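Local coordinates for glycosyl hydrolase family 2, TIM barrel domain protein (Parabacteroides merdae ATCC 43184, PDB 6DXU) that hydrolyses beta-glucuronides as a gut-bacterial beta-glucuronidase of glycoside hydrolase family 2, probably releasing glucuronic acid from its conjugates, at residues Val80-Asn85 with Ser789-Ala794; Val614-Phe619 with Gly784-Ser789; Ile769-Ala774 with Val812-Glu817. All coordinates share one frame; numbering follows the deposited sequence.

Contact 1: Val80-Asn85 with Ser789-Ala794; sequences VDPDVN and SRKVQA. With NA (sodium ion), chain N; BCN (bicine), chain L.
A salt-bridge network of Asp81, Asp83, Arg790 and Lys791 ties a sodium-binding loop of the family 2 sugar-binding domain to the start of strand 791-793 in the C-terminal domain. The loop makes a type I turn from Asp81 to Val84. The sodium ion binds Asp81 O and Val84 O, and Asp78 completes the protein part of the site. Arg790 NH2 lies between two carboxylates, 3.1 Å from Asp81 OD1 and 2.5 Å from Asp83 OD2, the latter too short to be taken at face value. The Asp83 carboxylate is turned 58° from the guanidinium plane, and NH2 meets OD2 from above the carboxylate. Pro82 CG sits over the centre of one guanidinium face, 3.7 Å above its plane. The same CG touches Lys791 CD at 3.8 Å. The extended Lys791 chain carries NZ to the syn side of Asp83 OD1 at 2.8 Å. Asp83 holds both basic residues, one on each oxygen. Farther along, Gln793 NE2 makes weak bonds to bicine O21 and O6. With CG anti to the backbone N (chi1 -173°), the Asp81 carboxylate reaches Arg790, and its OD1 also accepts from Asp83 N at 3.0 Å, an Asx turn.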
ATOM      1  N   VAL D  80      -6.078  -4.883  38.416  1.00 18.93           N
ATOM      2  CA  VAL D  80      -5.956  -4.519  39.826  1.00 20.35           C
ATOM      3  C   VAL D  80      -4.815  -5.233  40.521  1.00 23.55           C
ATOM      4  O   VAL D  80      -4.498  -4.880  41.670  1.00 25.32           O
ATOM      5  CB  VAL D  80      -7.275  -4.759  40.597  1.00 20.82           C
ATOM      6  CG1 VAL D  80      -8.364  -3.827  40.090  1.00 19.91           C
ATOM      7  CG2 VAL D  80      -7.724  -6.219  40.496  1.00 18.65           C
ATOM      8  N   ASP D  81      -4.166  -6.190  39.870  1.00 22.81           N
ATOM      9  CA  ASP D  81      -2.996  -6.803  40.479  1.00 22.96           C
ATOM     10  C   ASP D  81      -1.994  -5.714  40.819  1.00 20.44           C
ATOM     11  O   ASP D  81      -1.614  -4.927  39.939  1.00 21.67           O
ATOM     12  CB  ASP D  81      -2.343  -7.838  39.569  1.00 21.11           C
ATOM     13  CG  ASP D  81      -1.226  -8.597  40.288  1.00 27.50           C
ATOM     14  OD1 ASP D  81      -0.123  -8.034  40.438  1.00 24.65           O
ATOM     15  OD2 ASP D  81      -1.489  -9.719  40.778  1.00 39.90           O
ATOM     16  N   PRO D  82      -1.547  -5.625  42.072  1.00 21.59           N
ATOM     17  CA  PRO D  82      -0.748  -4.463  42.482  1.00 22.23           C
ATOM     18  C   PRO D  82       0.664  -4.431  41.916  1.00 22.00           C
ATOM     19  O   PRO D  82       1.321  -3.388  42.034  1.00 28.06           O
ATOM     20  CB  PRO D  82      -0.716  -4.589  44.017  1.00 24.28           C
ATOM     21  CG  PRO D  82      -0.828  -6.085  44.265  1.00 22.87           C
ATOM     22  CD  PRO D  82      -1.826  -6.541  43.198  1.00 23.40           C
ATOM     23  N   ASP D  83       1.162  -5.505  41.299  1.00 21.05           N
ATOM     24  CA  ASP D  83       2.580  -5.585  40.949  1.00 23.47           C
ATOM     25  C   ASP D  83       2.854  -5.555  39.445  1.00 23.37           C
ATOM     26  O   ASP D  83       4.010  -5.716  39.035  1.00 26.58           O
ATOM     27  CB  ASP D  83       3.189  -6.849  41.555  1.00 24.61           C
ATOM     28  CG  ASP D  83       3.108  -6.853  43.080  1.00 30.98           C
ATOM     29  OD1 ASP D  83       3.306  -5.775  43.682  1.00 30.40           O
ATOM     30  OD2 ASP D  83       2.838  -7.921  43.663  1.00 31.26           O
ATOM     31  N   VAL D  84       1.841  -5.340  38.608  1.00 23.15           N
ATOM     32  CA  VAL D  84       2.043  -5.377  37.164  1.00 24.85           C
ATOM     33  C   VAL D  84       1.260  -4.252  36.500  1.00 25.82           C
ATOM     34  O   VAL D  84       0.203  -3.836  36.987  1.00 22.91           O
ATOM     35  CB  VAL D  84       1.615  -6.735  36.554  1.00 28.86           C
ATOM     36  CG1 VAL D  84       2.483  -7.874  37.090  1.00 29.07           C
ATOM     37  CG2 VAL D  84       0.136  -7.007  36.814  1.00 24.03           C
ATOM     38  N   ASN D  85       1.791  -3.775  35.370  1.00 20.89           N
ATOM     39  CA  ASN D  85       1.033  -2.940  34.440  1.00 20.05           C
ATOM     40  C   ASN D  85       0.020  -3.821  33.715  1.00 18.47           C
ATOM     41  O   ASN D  85       0.381  -4.890  33.206  1.00 21.40           O
ATOM     42  CB  ASN D  85       1.964  -2.310  33.386  1.00 20.20           C
ATOM     43  CG  ASN D  85       3.162  -1.593  33.977  1.00 27.31           C
ATOM     44  OD1 ASN D  85       3.011  -0.739  34.843  1.00 23.96           O
ATOM     45  ND2 ASN D  85       4.374  -1.906  33.462  1.00 27.42           N
ATOM     46  N   SER D 789      -8.132  -7.953  48.289  1.00 19.92           N
ATOM     47  CA  SER D 789      -6.882  -7.417  47.768  1.00 19.11           C
ATOM     48  C   SER D 789      -5.706  -8.009  48.535  1.00 24.46           C
ATOM     49  O   SER D 789      -5.680  -7.946  49.769  1.00 20.39           O
ATOM     50  CB  SER D 789      -6.861  -5.882  47.862  1.00 23.26           C
ATOM     51  OG  SER D 789      -7.834  -5.286  47.001  1.00 22.87           O
ATOM     52  N   ARG D 790      -4.716  -8.545  47.805  1.00 21.33           N
ATOM     53  CA  ARG D 790      -3.567  -9.152  48.473  1.00 20.06           C
ATOM     54  C   ARG D 790      -2.558  -8.123  48.938  1.00 21.61           C
ATOM     55  O   ARG D 790      -1.677  -8.462  49.728  1.00 23.41           O
ATOM     56  CB  ARG D 790      -2.874 -10.177  47.566  1.00 22.91           C
ATOM     57  CG  ARG D 790      -2.183  -9.609  46.335  1.00 22.36           C
ATOM     58  CD  ARG D 790      -1.606 -10.739  45.495  1.00 25.87           C
ATOM     59  NE  ARG D 790      -0.948 -10.236  44.290  1.00 25.04           N
ATOM     60  CZ  ARG D 790       0.288  -9.753  44.260  1.00 25.02           C
ATOM     61  NH1 ARG D 790       1.015  -9.730  45.375  1.00 24.82           N
ATOM     62  NH2 ARG D 790       0.808  -9.304  43.117  1.00 26.03           N
ATOM     63  N   LYS D 791      -2.653  -6.888  48.447  1.00 21.47           N
ATOM     64  CA  LYS D 791      -1.953  -5.740  49.016  1.00 21.57           C
ATOM     65  C   LYS D 791      -2.990  -4.648  49.219  1.00 27.85           C
ATOM     66  O   LYS D 791      -3.693  -4.283  48.271  1.00 24.94           O
ATOM     67  CB  LYS D 791      -0.821  -5.259  48.105  1.00 21.15           C
ATOM     68  CG  LYS D 791       0.345  -6.246  48.018  1.00 21.65           C
ATOM     69  CD  LYS D 791       1.528  -5.682  47.222  1.00 24.43           C
ATOM     70  CE  LYS D 791       2.659  -6.710  47.169  1.00 26.59           C
ATOM     71  NZ  LYS D 791       3.816  -6.229  46.394  1.00 27.47           N
ATOM     72  N   VAL D 792      -3.131  -4.165  50.449  1.00 20.92           N
ATOM     73  CA  VAL D 792      -4.238  -3.262  50.777  1.00 20.51           C
ATOM     74  C   VAL D 792      -3.852  -2.456  52.009  1.00 24.69           C
ATOM     75  O   VAL D 792      -3.220  -2.977  52.930  1.00 24.27           O
ATOM     76  CB  VAL D 792      -5.551  -4.051  50.991  1.00 23.56           C
ATOM     77  CG1 VAL D 792      -5.481  -4.916  52.278  1.00 21.28           C
ATOM     78  CG2 VAL D 792      -6.762  -3.104  51.034  1.00 20.62           C
ATOM     79  N   GLN D 793      -4.225  -1.179  52.018  1.00 23.32           N
ATOM     80  CA  GLN D 793      -4.046  -0.369  53.217  1.00 22.19           C
ATOM     81  C   GLN D 793      -5.043  -0.814  54.274  1.00 20.72           C
ATOM     82  O   GLN D 793      -6.174  -1.190  53.958  1.00 21.17           O
ATOM     83  CB  GLN D 793      -4.245   1.121  52.914  1.00 24.26           C
ATOM     84  CG  GLN D 793      -3.078   1.808  52.225  1.00 20.93           C
ATOM     85  CD  GLN D 793      -3.338   3.294  52.030  1.00 25.19           C
ATOM     86  OE1 GLN D 793      -4.184   3.866  52.711  1.00 24.31           O
ATOM     87  NE2 GLN D 793      -2.635   3.920  51.077  1.00 22.41           N
ATOM     88  N   ALA D 794      -4.611  -0.806  55.534  1.00 22.79           N
ATOM     89  CA  ALA D 794      -5.508  -1.186  56.614  1.00 23.02           C
ATOM     90  C   ALA D 794      -6.673  -0.204  56.712  1.00 21.81           C
ATOM     91  O   ALA D 794      -6.552   0.975  56.368  1.00 27.60           O
ATOM     92  CB  ALA D 794      -4.752  -1.230  57.947  1.00 23.28           C
TER
HETATM   93 NA    NA N 903      -2.218  -3.466  37.671  1.00 22.11          NA
HETATM   94  N1  BCN L 901      -3.809   8.068  50.550  1.00 36.53           N
HETATM   95  C1  BCN L 901      -2.651   8.736  51.112  1.00 39.41           C
HETATM   96  C2  BCN L 901      -1.830   7.723  51.906  1.00 42.78           C
HETATM   97  O21 BCN L 901      -2.329   6.601  52.178  1.00 35.28           O
HETATM   98  O22 BCN L 901      -0.662   8.011  52.287  1.00 48.69           O
HETATM   99  C3  BCN L 901      -4.995   8.548  51.251  1.00 32.73           C
HETATM  100  C4  BCN L 901      -5.141   7.879  52.621  1.00 29.49           C
HETATM  101  O4  BCN L 901      -5.107   6.484  52.480  1.00 27.07           O
HETATM  102  C5  BCN L 901      -3.931   8.453  49.144  1.00 35.56           C
HETATM  103  C6  BCN L 901      -3.319   7.384  48.238  1.00 37.67           C
HETATM  104  O6  BCN L 901      -3.262   6.173  48.945  1.00 36.36           O
HETATM  105  O   HOH W   1      -2.348  -1.522  35.661  1.00 21.68           O

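Contact 2: Val614-Phe619 with Gly784-Ser789; sequences VVERDF and GTSTGS
Two loops meet through their type I turns, Glu616 to Phe619 and Thr785 to Gly788, and approach most closely at Arg617 and Thr785, with CA atoms 6.0 Å apart. No direct hydrogen bond crosses between them. Thr785 CG2 carries the apolar contact. It lies against the Glu616-Phe619 turn, 3.8 Å from Asp618 CG, with the two side chains crossing at about a right angle. Asp618 OD1 is itself hydrogen-bonded to Thr620 OG1. Arg617 CB rests against Gly784 O at 3.7 Å. With CG anti to the backbone N (chi1 -164°), the extended arginine then runs past Gly784, whose positive phi favours glycine and where a CB would clash with Arg617 NH1. NH1 bonds to Leu783 O, and NE forms a salt bridge with Asp335. Waters bridge the polar groups. One water accepts from Arg617 N and donates to Gly784 O at 2.9 Å. Another donates to Glu616 OE1 at 2.7 Å and accepts from Ser786 N at 2.9 Å. The contact is buried and joins the loop before helix 623-632 to the C-terminal domain. Within the second loop, Gly788 N and Ser789 OG grip Thr785 O from opposite faces of its plane. Beyond the contact, Ser786 OG bonds to Ala521 O, Phe619 meets the ring of His336 and packs on helix 345-357, and Val614 and Val615 lie against helix 623-632.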
ATOM      1  N   VAL D 614     -20.050   4.839  45.640  1.00 20.00           N
ATOM      2  CA  VAL D 614     -20.851   4.590  46.830  1.00 21.36           C
ATOM      3  C   VAL D 614     -21.157   3.115  46.964  1.00 24.82           C
ATOM      4  O   VAL D 614     -21.817   2.693  47.925  1.00 22.65           O
ATOM      5  CB  VAL D 614     -22.127   5.456  46.818  1.00 21.41           C
ATOM      6  CG1 VAL D 614     -21.746   6.910  46.683  1.00 22.31           C
ATOM      7  CG2 VAL D 614     -23.086   5.029  45.713  1.00 19.67           C
ATOM      8  N   VAL D 615     -20.676   2.313  46.027  1.00 20.41           N
ATOM      9  CA  VAL D 615     -20.788   0.866  46.062  1.00 22.28           C
ATOM     10  C   VAL D 615     -19.409   0.302  45.756  1.00 20.74           C
ATOM     11  O   VAL D 615     -18.676   0.860  44.928  1.00 17.86           O
ATOM     12  CB  VAL D 615     -21.841   0.380  45.045  1.00 22.75           C
ATOM     13  CG1 VAL D 615     -21.888  -1.126  45.009  1.00 21.81           C
ATOM     14  CG2 VAL D 615     -23.228   0.968  45.406  1.00 22.10           C
ATOM     15  N   GLU D 616     -19.037  -0.781  46.444  1.00 21.95           N
ATOM     16  CA  GLU D 616     -17.760  -1.428  46.166  1.00 18.77           C
ATOM     17  C   GLU D 616     -17.824  -2.179  44.837  1.00 19.25           C
ATOM     18  O   GLU D 616     -18.900  -2.475  44.306  1.00 19.69           O
ATOM     19  CB  GLU D 616     -17.384  -2.409  47.288  1.00 21.01           C
ATOM     20  CG  GLU D 616     -17.273  -1.775  48.702  1.00 22.06           C
ATOM     21  CD  GLU D 616     -16.832  -2.800  49.746  1.00 27.28           C
ATOM     22  OE1 GLU D 616     -15.764  -3.416  49.547  1.00 28.00           O
ATOM     23  OE2 GLU D 616     -17.560  -3.010  50.743  1.00 27.74           O
ATOM     24  N   ARG D 617     -16.644  -2.528  44.324  1.00 17.92           N
ATOM     25  CA  ARG D 617     -16.526  -3.114  42.994  1.00 17.66           C
ATOM     26  C   ARG D 617     -17.190  -4.483  42.898  1.00 22.09           C
ATOM     27  O   ARG D 617     -17.385  -4.985  41.783  1.00 20.36           O
ATOM     28  CB  ARG D 617     -15.034  -3.176  42.605  1.00 15.52           C
ATOM     29  CG  ARG D 617     -14.755  -3.389  41.127  1.00 19.83           C
ATOM     30  CD  ARG D 617     -13.263  -3.189  40.820  1.00 19.92           C
ATOM     31  NE  ARG D 617     -12.911  -3.480  39.430  1.00 22.35           N
ATOM     32  CZ  ARG D 617     -12.205  -4.544  39.049  1.00 23.98           C
ATOM     33  NH1 ARG D 617     -11.770  -5.428  39.956  1.00 21.46           N
ATOM     34  NH2 ARG D 617     -11.929  -4.724  37.760  1.00 20.13           N
ATOM     35  N   ASP D 618     -17.574  -5.083  44.033  1.00 20.92           N
ATOM     36  CA  ASP D 618     -18.272  -6.359  44.055  1.00 22.22           C
ATOM     37  C   ASP D 618     -19.760  -6.224  44.394  1.00 26.05           C
ATOM     38  O   ASP D 618     -20.406  -7.230  44.713  1.00 24.29           O
ATOM     39  CB  ASP D 618     -17.587  -7.303  45.049  1.00 26.09           C
ATOM     40  CG  ASP D 618     -17.726  -6.837  46.497  1.00 29.61           C
ATOM     41  OD1 ASP D 618     -18.310  -5.754  46.755  1.00 24.34           O
ATOM     42  OD2 ASP D 618     -17.219  -7.552  47.381  1.00 29.88           O
ATOM     43  N   PHE D 619     -20.308  -5.011  44.346  1.00 19.93           N
ATOM     44  CA  PHE D 619     -21.710  -4.642  44.633  1.00 23.46           C
ATOM     45  C   PHE D 619     -21.979  -4.395  46.122  1.00 22.66           C
ATOM     46  O   PHE D 619     -23.131  -4.091  46.470  1.00 24.92           O
ATOM     47  CB  PHE D 619     -22.748  -5.666  44.127  1.00 23.22           C
ATOM     48  CG  PHE D 619     -22.872  -5.725  42.631  1.00 25.80           C
ATOM     49  CD1 PHE D 619     -22.785  -4.565  41.874  1.00 24.12           C
ATOM     50  CD2 PHE D 619     -23.092  -6.935  41.985  1.00 27.28           C
ATOM     51  CE1 PHE D 619     -22.906  -4.604  40.483  1.00 25.25           C
ATOM     52  CE2 PHE D 619     -23.221  -6.990  40.595  1.00 26.21           C
ATOM     53  CZ  PHE D 619     -23.134  -5.823  39.844  1.00 25.46           C
ATOM     54  N   GLY D 784     -10.225  -5.917  43.494  1.00 20.23           N
ATOM     55  CA  GLY D 784     -10.380  -4.472  43.516  1.00 19.95           C
ATOM     56  C   GLY D 784     -11.273  -3.970  44.632  1.00 20.38           C
ATOM     57  O   GLY D 784     -11.906  -2.918  44.486  1.00 19.92           O
ATOM     58  N   THR D 785     -11.358  -4.710  45.735  1.00 21.16           N
ATOM     59  CA  THR D 785     -12.134  -4.323  46.905  1.00 21.11           C
ATOM     60  C   THR D 785     -11.231  -4.357  48.131  1.00 22.70           C
ATOM     61  O   THR D 785     -10.201  -5.029  48.145  1.00 19.98           O
ATOM     62  CB  THR D 785     -13.312  -5.258  47.157  1.00 23.07           C
ATOM     63  OG1 THR D 785     -12.802  -6.575  47.426  1.00 24.06           O
ATOM     64  CG2 THR D 785     -14.289  -5.288  45.943  1.00 21.95           C
ATOM     65  N   SER D 786     -11.632  -3.631  49.173  1.00 24.17           N
ATOM     66  CA  SER D 786     -10.798  -3.583  50.370  1.00 20.64           C
ATOM     67  C   SER D 786     -10.747  -4.920  51.112  1.00 20.97           C
ATOM     68  O   SER D 786      -9.874  -5.085  51.975  1.00 20.78           O
ATOM     69  CB  SER D 786     -11.272  -2.476  51.313  1.00 20.78           C
ATOM     70  OG  SER D 786     -12.600  -2.705  51.725  1.00 23.20           O
ATOM     71  N   THR D 787     -11.647  -5.862  50.818  1.00 20.77           N
ATOM     72  CA  THR D 787     -11.570  -7.201  51.401  1.00 22.92           C
ATOM     73  C   THR D 787     -11.226  -8.269  50.365  1.00 24.23           C
ATOM     74  O   THR D 787     -11.346  -9.466  50.653  1.00 24.11           O
ATOM     75  CB  THR D 787     -12.876  -7.571  52.116  1.00 27.12           C
ATOM     76  OG1 THR D 787     -13.971  -7.499  51.195  1.00 34.38           O
ATOM     77  CG2 THR D 787     -13.134  -6.617  53.292  1.00 24.53           C
ATOM     78  N   GLY D 788     -10.807  -7.866  49.171  1.00 22.86           N
ATOM     79  CA  GLY D 788     -10.414  -8.796  48.138  1.00 23.66           C
ATOM     80  C   GLY D 788      -9.107  -8.387  47.488  1.00 24.33           C
ATOM     81  O   GLY D 788      -8.978  -8.443  46.261  1.00 24.17           O
ATOM     82  N   SER D 789      -8.132  -7.953  48.289  1.00 19.92           N
ATOM     83  CA  SER D 789      -6.882  -7.417  47.768  1.00 19.11           C
ATOM     84  C   SER D 789      -5.706  -8.009  48.535  1.00 24.46           C
ATOM     85  O   SER D 789      -5.680  -7.946  49.769  1.00 20.39           O
ATOM     86  CB  SER D 789      -6.861  -5.882  47.862  1.00 23.26           C
ATOM     87  OG  SER D 789      -7.834  -5.286  47.001  1.00 22.87           O
TER
HETATM   88  O   HOH W   2     -13.779  -1.919  48.394  1.00 22.11           O
HETATM   89  O   HOH W   3     -14.506  -4.319  51.434  1.00 34.85           O
HETATM   90  O   HOH W   4     -14.176  -1.585  45.696  1.00 20.78           O
HETATM   91  O   HOH W   5     -14.339  -8.401  48.784  1.00 35.60           O

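Contact 3: Ile769-Ala774 with Val812-Glu817; sequences ITFEIA and VAVKSE
Strands 768-775 and 810-815 pair antiparallel in a four-stranded sheet of the C-terminal domain. Thr770 with Lys815 and Glu772 with Ala813 are the hydrogen-bonded pairs. Lys815 N to Thr770 O is 2.8 Å, nearly straight at 170°. On one face of the sheet, Phe771 and Val814 lie side by side, with Val814 CG2 4.0 Å from Phe771 CD1. Val814 CG1 touches Ile769 CG2 at 3.7 Å, and that same CG2 lies over one face of the Phe771 ring, toward its rim. Ile773 CD1 meets Val812 CG2 at 4.0 Å. The other face carries Thr770, Glu772 and Lys815. Bent at chi3 (-90°), Lys815 brings NZ to the Glu772 carboxylate, where it meets OE2 from above the carboxylate plane at 2.9 Å. Strands 747-755 and 798-804 pack against the apolar face, as in a beta sandwich. The polar face meets the second subunit. Without the Glu772 carboxylate, as with an alanine here, Lys815 NZ would keep Gly775 O of the second subunit but is likely to be freer to turn, and Gly775 N of that subunit would probably lack its acceptor. In the deposited structure Glu772 OE1 accepts from that Gly775 N, and Lys815 NZ donates to Gly775 O.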
ATOM      1  N   ILE D 769      -0.842  -3.769  54.218  1.00 23.54           N
ATOM      2  CA  ILE D 769      -0.752  -5.170  54.603  1.00 30.83           C
ATOM      3  C   ILE D 769      -0.679  -6.007  53.330  1.00 30.62           C
ATOM      4  O   ILE D 769      -1.378  -5.718  52.350  1.00 28.68           O
ATOM      5  CB  ILE D 769      -1.964  -5.587  55.458  1.00 26.99           C
ATOM      6  CG1 ILE D 769      -1.910  -4.884  56.812  1.00 27.64           C
ATOM      7  CG2 ILE D 769      -2.004  -7.099  55.646  1.00 29.93           C
ATOM      8  CD1 ILE D 769      -3.271  -4.682  57.415  1.00 34.47           C
ATOM      9  N   THR D 770       0.166  -7.038  53.347  1.00 24.44           N
ATOM     10  CA  THR D 770       0.357  -7.956  52.228  1.00 23.75           C
ATOM     11  C   THR D 770       0.014  -9.382  52.653  1.00 25.47           C
ATOM     12  O   THR D 770       0.527  -9.871  53.665  1.00 26.22           O
ATOM     13  CB  THR D 770       1.806  -7.884  51.738  1.00 24.83           C
ATOM     14  OG1 THR D 770       2.075  -6.566  51.255  1.00 28.87           O
ATOM     15  CG2 THR D 770       2.067  -8.904  50.609  1.00 23.42           C
ATOM     16  N   PHE D 771      -0.844 -10.048  51.884  1.00 23.40           N
ATOM     17  CA  PHE D 771      -1.196 -11.445  52.110  1.00 21.03           C
ATOM     18  C   PHE D 771      -0.455 -12.353  51.133  1.00 26.34           C
ATOM     19  O   PHE D 771      -0.342 -12.027  49.951  1.00 21.64           O
ATOM     20  CB  PHE D 771      -2.695 -11.647  51.927  1.00 24.40           C
ATOM     21  CG  PHE D 771      -3.538 -10.927  52.937  1.00 27.15           C
ATOM     22  CD1 PHE D 771      -3.826 -11.517  54.160  1.00 25.65           C
ATOM     23  CD2 PHE D 771      -4.040  -9.663  52.664  1.00 23.14           C
ATOM     24  CE1 PHE D 771      -4.619 -10.874  55.090  1.00 26.99           C
ATOM     25  CE2 PHE D 771      -4.828  -9.005  53.589  1.00 25.48           C
ATOM     26  CZ  PHE D 771      -5.116  -9.610  54.808  1.00 28.22           C
ATOM     27  N   GLU D 772       0.029 -13.503  51.627  1.00 21.11           N
ATOM     28  CA  GLU D 772       0.592 -14.554  50.778  1.00 27.11           C
ATOM     29  C   GLU D 772       0.080 -15.900  51.266  1.00 27.90           C
ATOM     30  O   GLU D 772      -0.294 -16.049  52.432  1.00 25.84           O
ATOM     31  CB  GLU D 772       2.131 -14.564  50.783  1.00 25.14           C
ATOM     32  CG  GLU D 772       2.781 -13.306  50.240  1.00 29.55           C
ATOM     33  CD  GLU D 772       4.301 -13.388  50.189  1.00 35.92           C
ATOM     34  OE1 GLU D 772       4.891 -14.406  50.641  1.00 28.79           O
ATOM     35  OE2 GLU D 772       4.910 -12.416  49.697  1.00 32.77           O
ATOM     36  N   ILE D 773       0.068 -16.896  50.379  1.00 22.66           N
ATOM     37  CA  ILE D 773      -0.410 -18.224  50.760  1.00 20.88           C
ATOM     38  C   ILE D 773       0.471 -19.286  50.121  1.00 25.98           C
ATOM     39  O   ILE D 773       0.969 -19.109  49.008  1.00 21.97           O
ATOM     40  CB  ILE D 773      -1.895 -18.429  50.383  1.00 22.91           C
ATOM     41  CG1 ILE D 773      -2.449 -19.707  51.010  1.00 22.98           C
ATOM     42  CG2 ILE D 773      -2.102 -18.469  48.876  1.00 21.63           C
ATOM     43  CD1 ILE D 773      -3.979 -19.790  50.975  1.00 24.07           C
ATOM     44  N   ALA D 774       0.689 -20.380  50.848  1.00 22.99           N
ATOM     45  CA  ALA D 774       1.396 -21.547  50.332  1.00 24.59           C
ATOM     46  C   ALA D 774       0.627 -22.792  50.745  1.00 24.11           C
ATOM     47  O   ALA D 774       0.188 -22.892  51.896  1.00 26.71           O
ATOM     48  CB  ALA D 774       2.841 -21.604  50.846  1.00 22.94           C
ATOM     49  N   VAL D 812      -1.091 -19.179  55.502  1.00 26.97           N
ATOM     50  CA  VAL D 812      -1.168 -17.789  55.087  1.00 21.79           C
ATOM     51  C   VAL D 812      -0.106 -17.013  55.843  1.00 24.39           C
ATOM     52  O   VAL D 812       0.075 -17.209  57.050  1.00 25.73           O
ATOM     53  CB  VAL D 812      -2.570 -17.212  55.351  1.00 26.85           C
ATOM     54  CG1 VAL D 812      -2.572 -15.688  55.183  1.00 24.78           C
ATOM     55  CG2 VAL D 812      -3.584 -17.862  54.402  1.00 25.35           C
ATOM     56  N   ALA D 813       0.629 -16.173  55.132  1.00 21.31           N
ATOM     57  CA  ALA D 813       1.564 -15.238  55.725  1.00 19.25           C
ATOM     58  C   ALA D 813       1.033 -13.827  55.544  1.00 28.61           C
ATOM     59  O   ALA D 813       0.423 -13.508  54.515  1.00 25.78           O
ATOM     60  CB  ALA D 813       2.947 -15.350  55.094  1.00 22.73           C
ATOM     61  N   VAL D 814       1.278 -12.985  56.539  1.00 26.52           N
ATOM     62  CA  VAL D 814       0.823 -11.601  56.545  1.00 23.44           C
ATOM     63  C   VAL D 814       2.034 -10.726  56.790  1.00 24.67           C
ATOM     64  O   VAL D 814       2.701 -10.859  57.823  1.00 25.59           O
ATOM     65  CB  VAL D 814      -0.243 -11.358  57.622  1.00 24.55           C
ATOM     66  CG1 VAL D 814      -0.586  -9.888  57.697  1.00 25.38           C
ATOM     67  CG2 VAL D 814      -1.463 -12.195  57.330  1.00 24.94           C
ATOM     68  N   LYS D 815       2.326  -9.839  55.845  1.00 25.33           N
ATOM     69  CA  LYS D 815       3.515  -9.006  55.896  1.00 24.95           C
ATOM     70  C   LYS D 815       3.130  -7.537  55.994  1.00 30.25           C
ATOM     71  O   LYS D 815       2.079  -7.122  55.502  1.00 29.07           O
ATOM     72  CB  LYS D 815       4.409  -9.223  54.670  1.00 26.99           C
ATOM     73  CG  LYS D 815       4.882 -10.660  54.501  1.00 33.81           C
ATOM     74  CD  LYS D 815       6.152 -10.726  53.646  1.00 36.55           C
ATOM     75  CE  LYS D 815       5.823 -10.864  52.187  1.00 34.14           C
ATOM     76  NZ  LYS D 815       6.994 -11.326  51.370  1.00 32.68           N
ATOM     77  N   SER D 816       3.983  -6.761  56.660  1.00 28.63           N
ATOM     78  CA  SER D 816       3.821  -5.318  56.765  1.00 29.77           C
ATOM     79  C   SER D 816       5.190  -4.724  57.059  1.00 31.33           C
ATOM     80  O   SER D 816       5.921  -5.251  57.898  1.00 32.53           O
ATOM     81  CB  SER D 816       2.813  -4.951  57.860  1.00 32.43           C
ATOM     82  OG  SER D 816       2.435  -3.593  57.775  1.00 31.24           O
ATOM     83  N   GLU D 817       5.526  -3.632  56.365  1.00 33.84           N
ATOM     84  CA  GLU D 817       6.898  -3.136  56.347  1.00 35.84           C
ATOM     85  C   GLU D 817       7.367  -2.792  57.751  1.00 38.81           C
ATOM     86  O   GLU D 817       6.678  -2.088  58.498  1.00 35.97           O
ATOM     87  CB  GLU D 817       7.020  -1.914  55.433  1.00 34.12           C
TER
HETATM   88  O   HOH W   6       2.983  -4.794  53.192  1.00 44.41           O

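How the contacts relate
Contacts 1 and 2 have centres about 12 Å apart, as do contacts 1 and 3; contacts 2 and 3 are about 19 Å apart. Along the chain come 80-85, 614-619, 769-774, 784-789, 789-794 and 812-817. Contact 2 therefore falls within the span of contact 1, and contact 3 crosses both. Ser789 belongs to contacts 1 and 2. Strand 791-793 is the sheet neighbour of strand 768-775, so contacts 1 and 3 share one sheet. Val80 also packs on Arg617 and Gly784. The C-terminal domain is thus joined to the N-terminal sugar-binding domain by contact 1, to the loop before helix 623-632 by contact 2, and to a second subunit at contact 3.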